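Long-range contact in NDP-rhamnosyltransferase (PDB 3TSA), which is a glycosyltransferase of the GT-B structural class, built from two domains that each carry a parallel beta sheet flanked by helices: residues A322-L334 / T352-L366. Numbering follows the deposited sequence.
Sequences ARNLAAAGAGICL and TVLGDTGFAAAAIKL. Unlike the reference sequence in segment 352-366: Ala361 (reference Ser).
Phe359 lays its ring against the backbone of residues 329-331 and against Ile332. Its CE1 meets Ile332 CG1 at 3.9 Å, the two side chains crossing at a slant. The ring edge faces the backbone, with Gly331 N and Gly331 O near its plane. Val353, from the preceding helix, covers one face of this ring: CG2 sits 3.9 Å above the centre. That same methyl touches Ile332 CD1 at 3.7 Å, so Val353 CG2 fills the corner between ring and isoleucine. With CG beside the backbone N (chi1 -75°), the Phe359 ring swings toward Gly331 and Ile332. Gly329, the first residue to leave the helical conformation, takes positive phi and closes a Schellman motif. Its carbonyl O receives a CA-H...O contact from Phe359 CA at 3.4 Å, nearly straight at 165°. Ala362 CB rests on the carbonyl oxygens of Ala328 and Gly329. Small side chains let the backbones come close here; the CA atoms of Ala330 and Ala363 are 4.5 Å apart. One turn on, Leu366 CD1 presses on Ala330 CB at 3.4 Å, a tight fit, and also meets Leu325 CD1. A water donates to both Ala328 O and Ala362 O and so links the backbone of the 328-330 turn to helix 358-371. Asp356 OD1 caps the second helix by accepting from Gly358 N, above the carboxylate plane. Strand 331-333 pairs with strand 309-311 at the sheet border. The contact thus packs helix 358-371 against a helix-turn-strand unit of the Rossmann-like C-terminal domain in a GT-B fold.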
ATOM      1  N   ALA A 322       0.092  18.021  22.799  1.00 12.43           N
ATOM      2  CA  ALA A 322       0.331  17.565  24.170  1.00 12.37           C
ATOM      3  C   ALA A 322      -0.583  18.276  25.214  1.00 12.05           C
ATOM      4  O   ALA A 322      -1.135  17.603  26.091  1.00 11.80           O
ATOM      5  CB  ALA A 322       1.834  17.712  24.564  1.00 13.15           C
ATOM      6  N   ARG A 323      -0.677  19.607  25.128  1.00 11.51           N
ATOM      7  CA  ARG A 323      -1.486  20.399  26.004  1.00 11.89           C
ATOM      8  C   ARG A 323      -2.978  20.019  25.849  1.00 10.67           C
ATOM      9  O   ARG A 323      -3.705  19.898  26.877  1.00 12.60           O
ATOM     10  CB  ARG A 323      -1.309  21.922  25.749  1.00 11.72           C
ATOM     11  CG  ARG A 323      -0.011  22.506  26.266  1.00 20.13           C
ATOM     12  CD  ARG A 323      -0.124  24.062  26.213  1.00 21.69           C
ATOM     13  NE  ARG A 323      -0.383  24.592  24.839  1.00 22.63           N
ATOM     14  CZ  ARG A 323       0.602  25.141  24.120  1.00 18.74           C
ATOM     15  NH1 ARG A 323       1.825  25.128  24.606  1.00 16.33           N
ATOM     16  NH2 ARG A 323       0.361  25.634  22.931  1.00 20.30           N
ATOM     17  N   ASN A 324      -3.368  19.763  24.620  1.00 12.14           N
ATOM     18  CA  ASN A 324      -4.802  19.590  24.429  1.00 11.70           C
ATOM     19  C   ASN A 324      -5.201  18.194  24.825  1.00 11.96           C
ATOM     20  O   ASN A 324      -6.269  17.994  25.433  1.00 12.95           O
ATOM     21  CB  ASN A 324      -5.175  19.875  22.974  1.00 11.71           C
ATOM     22  CG  ASN A 324      -4.946  21.387  22.601  1.00 11.59           C
ATOM     23  OD1 ASN A 324      -4.615  22.259  23.462  1.00 14.43           O
ATOM     24  ND2 ASN A 324      -5.002  21.637  21.298  1.00 14.03           N
ATOM     25  N   LEU A 325      -4.318  17.230  24.580  1.00 10.91           N
ATOM     26  CA  LEU A 325      -4.549  15.861  25.058  1.00 10.74           C
ATOM     27  C   LEU A 325      -4.674  15.809  26.601  1.00 13.07           C
ATOM     28  O   LEU A 325      -5.548  15.165  27.159  1.00 12.33           O
ATOM     29  CB  LEU A 325      -3.361  14.984  24.649  1.00 11.63           C
ATOM     30  CG  LEU A 325      -3.646  13.501  25.045  1.00 17.22           C
ATOM     31  CD1 LEU A 325      -4.570  12.875  24.083  1.00 12.23           C
ATOM     32  CD2 LEU A 325      -2.449  12.638  25.107  1.00 14.82           C
ATOM     33  N   ALA A 326      -3.763  16.468  27.296  1.00 13.21           N
ATOM     34  CA  ALA A 326      -3.825  16.544  28.775  1.00 14.12           C
ATOM     35  C   ALA A 326      -5.076  17.234  29.240  1.00 13.73           C
ATOM     36  O   ALA A 326      -5.699  16.779  30.183  1.00 15.62           O
ATOM     37  CB  ALA A 326      -2.565  17.291  29.320  1.00 13.98           C
ATOM     38  N   ALA A 327      -5.445  18.321  28.580  1.00 14.59           N
ATOM     39  CA  ALA A 327      -6.689  19.010  28.987  1.00 15.31           C
ATOM     40  C   ALA A 327      -7.877  18.086  28.873  1.00 14.23           C
ATOM     41  O   ALA A 327      -8.811  18.149  29.694  1.00 14.99           O
ATOM     42  CB  ALA A 327      -6.891  20.305  28.209  1.00 14.91           C
ATOM     43  N   ALA A 328      -7.836  17.203  27.870  1.00 13.43           N
ATOM     44  CA  ALA A 328      -8.880  16.154  27.647  1.00 14.10           C
ATOM     45  C   ALA A 328      -8.945  15.089  28.697  1.00 13.61           C
ATOM     46  O   ALA A 328      -9.901  14.282  28.715  1.00 14.02           O
ATOM     47  CB  ALA A 328      -8.740  15.511  26.268  1.00 10.28           C
ATOM     48  N   GLY A 329      -7.935  15.026  29.583  1.00 11.76           N
ATOM     49  CA  GLY A 329      -7.845  13.990  30.610  1.00 12.78           C
ATOM     50  C   GLY A 329      -7.194  12.702  30.092  1.00 11.64           C
ATOM     51  O   GLY A 329      -7.168  11.735  30.812  1.00 15.41           O
ATOM     52  N   ALA A 330      -6.765  12.679  28.820  1.00 12.21           N
ATOM     53  CA  ALA A 330      -6.371  11.430  28.125  1.00 11.55           C
ATOM     54  C   ALA A 330      -4.874  11.219  28.191  1.00 13.52           C
ATOM     55  O   ALA A 330      -4.335  10.332  27.505  1.00 14.54           O
ATOM     56  CB  ALA A 330      -6.842  11.448  26.585  1.00 15.15           C
ATOM     57  N   GLY A 331      -4.186  12.072  28.948  1.00 13.52           N
ATOM     58  CA  GLY A 331      -2.705  11.899  29.000  1.00 13.71           C
ATOM     59  C   GLY A 331      -2.110  12.939  29.920  1.00 13.20           C
ATOM     60  O   GLY A 331      -2.839  13.741  30.585  1.00 14.21           O
ATOM     61  N   ILE A 332      -0.786  12.885  29.967  1.00 13.35           N
ATOM     62  CA  ILE A 332      -0.031  13.872  30.760  1.00 13.76           C
ATOM     63  C   ILE A 332       0.974  14.502  29.791  1.00 13.13           C
ATOM     64  O   ILE A 332       1.573  13.805  28.974  1.00 12.98           O
ATOM     65  CB  ILE A 332       0.626  13.186  31.974  1.00 13.51           C
ATOM     66  CG1 ILE A 332      -0.435  12.863  33.060  1.00 15.53           C
ATOM     67  CG2 ILE A 332       1.687  14.153  32.624  1.00 16.14           C
ATOM     68  CD1 ILE A 332       0.115  12.054  34.183  1.00 20.80           C
ATOM     69  N   CYS A 333       1.150  15.834  29.881  1.00 13.76           N
ATOM     70  CA  CYS A 333       2.114  16.544  29.083  1.00 14.64           C
ATOM     71  C   CYS A 333       3.357  16.908  29.969  1.00 14.30           C
ATOM     72  O   CYS A 333       3.161  17.443  31.088  1.00 14.71           O
ATOM     73  CB  CYS A 333       1.395  17.824  28.567  1.00 15.14           C
ATOM     74  SG  CYS A 333       2.601  18.986  27.784  1.00 17.06           S
ATOM     75  N   LEU A 334       4.583  16.586  29.550  1.00 12.71           N
ATOM     76  CA  LEU A 334       5.794  17.219  30.187  1.00 11.76           C
ATOM     77  C   LEU A 334       6.243  18.310  29.206  1.00 12.61           C
ATOM     78  O   LEU A 334       6.844  18.010  28.167  1.00 14.23           O
ATOM     79  CB  LEU A 334       6.907  16.178  30.468  1.00 13.84           C
ATOM     80  CG  LEU A 334       6.469  14.863  31.154  1.00 15.13           C
ATOM     81  CD1 LEU A 334       7.639  13.895  31.367  1.00 15.02           C
ATOM     82  CD2 LEU A 334       5.819  15.222  32.499  1.00 20.34           C
ATOM     83  N   THR A 352       0.840   7.653  37.757  1.00 14.51           N
ATOM     84  CA  THR A 352      -0.434   8.288  37.958  1.00 15.26           C
ATOM     85  C   THR A 352      -1.408   7.712  36.867  1.00 14.32           C
ATOM     86  O   THR A 352      -2.546   7.416  37.155  1.00 16.09           O
ATOM     87  CB  THR A 352      -0.312   9.791  37.749  1.00 16.10           C
ATOM     88  OG1 THR A 352       0.347  10.350  38.909  1.00 16.44           O
ATOM     89  CG2 THR A 352      -1.671  10.394  37.653  1.00 13.85           C
ATOM     90  N   VAL A 353      -0.960   7.669  35.630  1.00 14.15           N
ATOM     91  CA  VAL A 353      -1.776   7.100  34.548  1.00 14.99           C
ATOM     92  C   VAL A 353      -2.115   5.615  34.783  1.00 16.29           C
ATOM     93  O   VAL A 353      -3.297   5.211  34.679  1.00 17.08           O
ATOM     94  CB  VAL A 353      -1.099   7.304  33.128  1.00 14.14           C
ATOM     95  CG1 VAL A 353      -2.005   6.659  32.006  1.00 15.52           C
ATOM     96  CG2 VAL A 353      -0.936   8.768  32.846  1.00 15.90           C
ATOM     97  N   LEU A 354      -1.103   4.816  35.137  1.00 17.35           N
ATOM     98  CA  LEU A 354      -1.293   3.390  35.423  1.00 17.44           C
ATOM     99  C   LEU A 354      -2.228   3.177  36.649  1.00 18.41           C
ATOM    100  O   LEU A 354      -2.834   2.079  36.810  1.00 21.98           O
ATOM    101  CB  LEU A 354       0.041   2.645  35.650  1.00 16.12           C
ATOM    102  CG  LEU A 354       1.037   2.616  34.456  1.00 15.46           C
ATOM    103  CD1 LEU A 354       2.349   1.932  34.851  1.00 14.87           C
ATOM    104  CD2 LEU A 354       0.433   1.972  33.159  1.00 16.95           C
ATOM    105  N   GLY A 355      -2.326   4.167  37.532  1.00 17.34           N
ATOM    106  CA  GLY A 355      -3.237   4.003  38.677  1.00 17.61           C
ATOM    107  C   GLY A 355      -4.637   4.573  38.561  1.00 17.42           C
ATOM    108  O   GLY A 355      -5.405   4.528  39.539  1.00 18.20           O
ATOM    109  N   ASP A 356      -4.979   5.128  37.394  1.00 17.07           N
ATOM    110  CA  ASP A 356      -6.264   5.853  37.235  1.00 16.73           C
ATOM    111  C   ASP A 356      -6.851   5.573  35.873  1.00 19.06           C
ATOM    112  O   ASP A 356      -6.345   6.063  34.877  1.00 18.19           O
ATOM    113  CB  ASP A 356      -6.036   7.354  37.487  1.00 16.28           C
ATOM    114  CG  ASP A 356      -7.286   8.207  37.391  1.00 22.28           C
ATOM    115  OD1 ASP A 356      -8.390   7.666  37.115  1.00 23.69           O
ATOM    116  OD2 ASP A 356      -7.142   9.431  37.615  1.00 22.33           O
ATOM    117  N   THR A 357      -7.881   4.721  35.850  1.00 17.60           N
ATOM    118  CA  THR A 357      -8.566   4.278  34.631  1.00 19.83           C
ATOM    119  C   THR A 357      -9.279   5.441  33.926  1.00 19.24           C
ATOM    120  O   THR A 357      -9.690   5.314  32.792  1.00 19.93           O
ATOM    121  CB  THR A 357      -9.589   3.152  34.935  1.00 20.74           C
ATOM    122  OG1 THR A 357     -10.511   3.663  35.883  1.00 26.57           O
ATOM    123  CG2 THR A 357      -8.897   1.928  35.501  1.00 25.07           C
ATOM    124  N   GLY A 358      -9.381   6.573  34.583  1.00 18.16           N
ATOM    125  CA  GLY A 358      -9.941   7.771  33.965  1.00 18.88           C
ATOM    126  C   GLY A 358      -9.144   8.259  32.774  1.00 17.32           C
ATOM    127  O   GLY A 358      -9.724   8.847  31.866  1.00 17.52           O
ATOM    128  N   PHE A 359      -7.835   7.990  32.753  1.00 16.49           N
ATOM    129  CA  PHE A 359      -7.081   8.439  31.593  1.00 16.61           C
ATOM    130  C   PHE A 359      -7.517   7.663  30.337  1.00 15.60           C
ATOM    131  O   PHE A 359      -7.786   8.274  29.304  1.00 15.77           O
ATOM    132  CB  PHE A 359      -5.590   8.276  31.828  1.00 14.04           C
ATOM    133  CG  PHE A 359      -5.009   9.314  32.758  1.00 15.53           C
ATOM    134  CD1 PHE A 359      -4.614  10.544  32.260  1.00 12.82           C
ATOM    135  CD2 PHE A 359      -4.915   9.046  34.150  1.00 18.58           C
ATOM    136  CE1 PHE A 359      -4.135  11.530  33.116  1.00 12.17           C
ATOM    137  CE2 PHE A 359      -4.310   9.997  35.024  1.00 17.08           C
ATOM    138  CZ  PHE A 359      -3.959  11.247  34.497  1.00 16.59           C
ATOM    139  N   ALA A 360      -7.637   6.325  30.457  1.00 15.48           N
ATOM    140  CA  ALA A 360      -8.030   5.494  29.361  1.00 16.62           C
ATOM    141  C   ALA A 360      -9.467   5.891  28.976  1.00 14.81           C
ATOM    142  O   ALA A 360      -9.794   5.920  27.779  1.00 16.33           O
ATOM    143  CB  ALA A 360      -8.010   4.003  29.775  1.00 17.21           C
ATOM    144  N   ALA A 361     -10.294   6.179  29.970  1.00 14.89           N
ATOM    145  CA  ALA A 361     -11.719   6.552  29.682  1.00 16.73           C
ATOM    146  C   ALA A 361     -11.805   7.830  28.851  1.00 16.02           C
ATOM    147  O   ALA A 361     -12.575   7.920  27.908  1.00 14.91           O
ATOM    148  CB  ALA A 361     -12.503   6.718  30.942  1.00 17.09           C
ATOM    149  N   ALA A 362     -10.991   8.825  29.219  1.00 15.63           N
ATOM    150  CA  ALA A 362     -10.861  10.073  28.448  1.00 14.57           C
ATOM    151  C   ALA A 362     -10.302   9.821  27.072  1.00 13.29           C
ATOM    152  O   ALA A 362     -10.739  10.448  26.113  1.00 12.72           O
ATOM    153  CB  ALA A 362      -9.933  11.072  29.230  1.00 12.82           C
ATOM    154  N   ALA A 363      -9.322   8.902  26.944  1.00 12.51           N
ATOM    155  CA  ALA A 363      -8.814   8.602  25.607  1.00 11.16           C
ATOM    156  C   ALA A 363      -9.910   7.926  24.727  1.00 12.72           C
ATOM    157  O   ALA A 363      -9.941   8.160  23.519  1.00 13.65           O
ATOM    158  CB  ALA A 363      -7.600   7.705  25.656  1.00 13.94           C
ATOM    159  N   ILE A 364     -10.775   7.094  25.337  1.00 13.00           N
ATOM    160  CA  ILE A 364     -11.879   6.491  24.588  1.00 13.81           C
ATOM    161  C   ILE A 364     -12.872   7.580  24.092  1.00 13.56           C
ATOM    162  O   ILE A 364     -13.415   7.490  22.969  1.00 12.76           O
ATOM    163  CB  ILE A 364     -12.555   5.404  25.407  1.00 15.19           C
ATOM    164  CG1 ILE A 364     -11.606   4.170  25.553  1.00 16.47           C
ATOM    165  CG2 ILE A 364     -13.935   4.990  24.722  1.00 15.50           C
ATOM    166  CD1 ILE A 364     -11.437   3.324  24.324  1.00 26.18           C
ATOM    167  N   LYS A 365     -13.120   8.598  24.907  1.00 12.55           N
ATOM    168  CA  LYS A 365     -13.933   9.746  24.386  1.00 12.06           C
ATOM    169  C   LYS A 365     -13.364  10.358  23.101  1.00 12.13           C
ATOM    170  O   LYS A 365     -14.064  10.645  22.110  1.00 11.81           O
ATOM    171  CB  LYS A 365     -14.190  10.821  25.502  1.00 11.59           C
ATOM    172  CG  LYS A 365     -15.075  10.250  26.616  1.00 14.60           C
ATOM    173  CD  LYS A 365     -16.503  10.046  26.123  1.00 22.65           C
ATOM    174  CE  LYS A 365     -17.376   9.537  27.209  1.00 27.20           C
ATOM    175  NZ  LYS A 365     -18.710   9.820  26.736  1.00 33.38           N
ATOM    176  N   LEU A 366     -12.038  10.540  23.077  1.00 10.75           N
ATOM    177  CA  LEU A 366     -11.392  11.064  21.897  1.00 12.52           C
ATOM    178  C   LEU A 366     -11.504  10.050  20.734  1.00 12.96           C
ATOM    179  O   LEU A 366     -11.683  10.445  19.574  1.00 12.14           O
ATOM    180  CB  LEU A 366      -9.902  11.361  22.191  1.00 11.89           C
ATOM    181  CG  LEU A 366      -9.701  12.512  23.211  1.00 12.68           C
ATOM    182  CD1 LEU A 366      -8.187  12.578  23.616  1.00 14.39           C
ATOM    183  CD2 LEU A 366      -9.989  13.859  22.643  1.00 12.74           C
TER
HETATM  184  O   HOH W   1     -11.709  13.247  26.965  1.00 14.87           O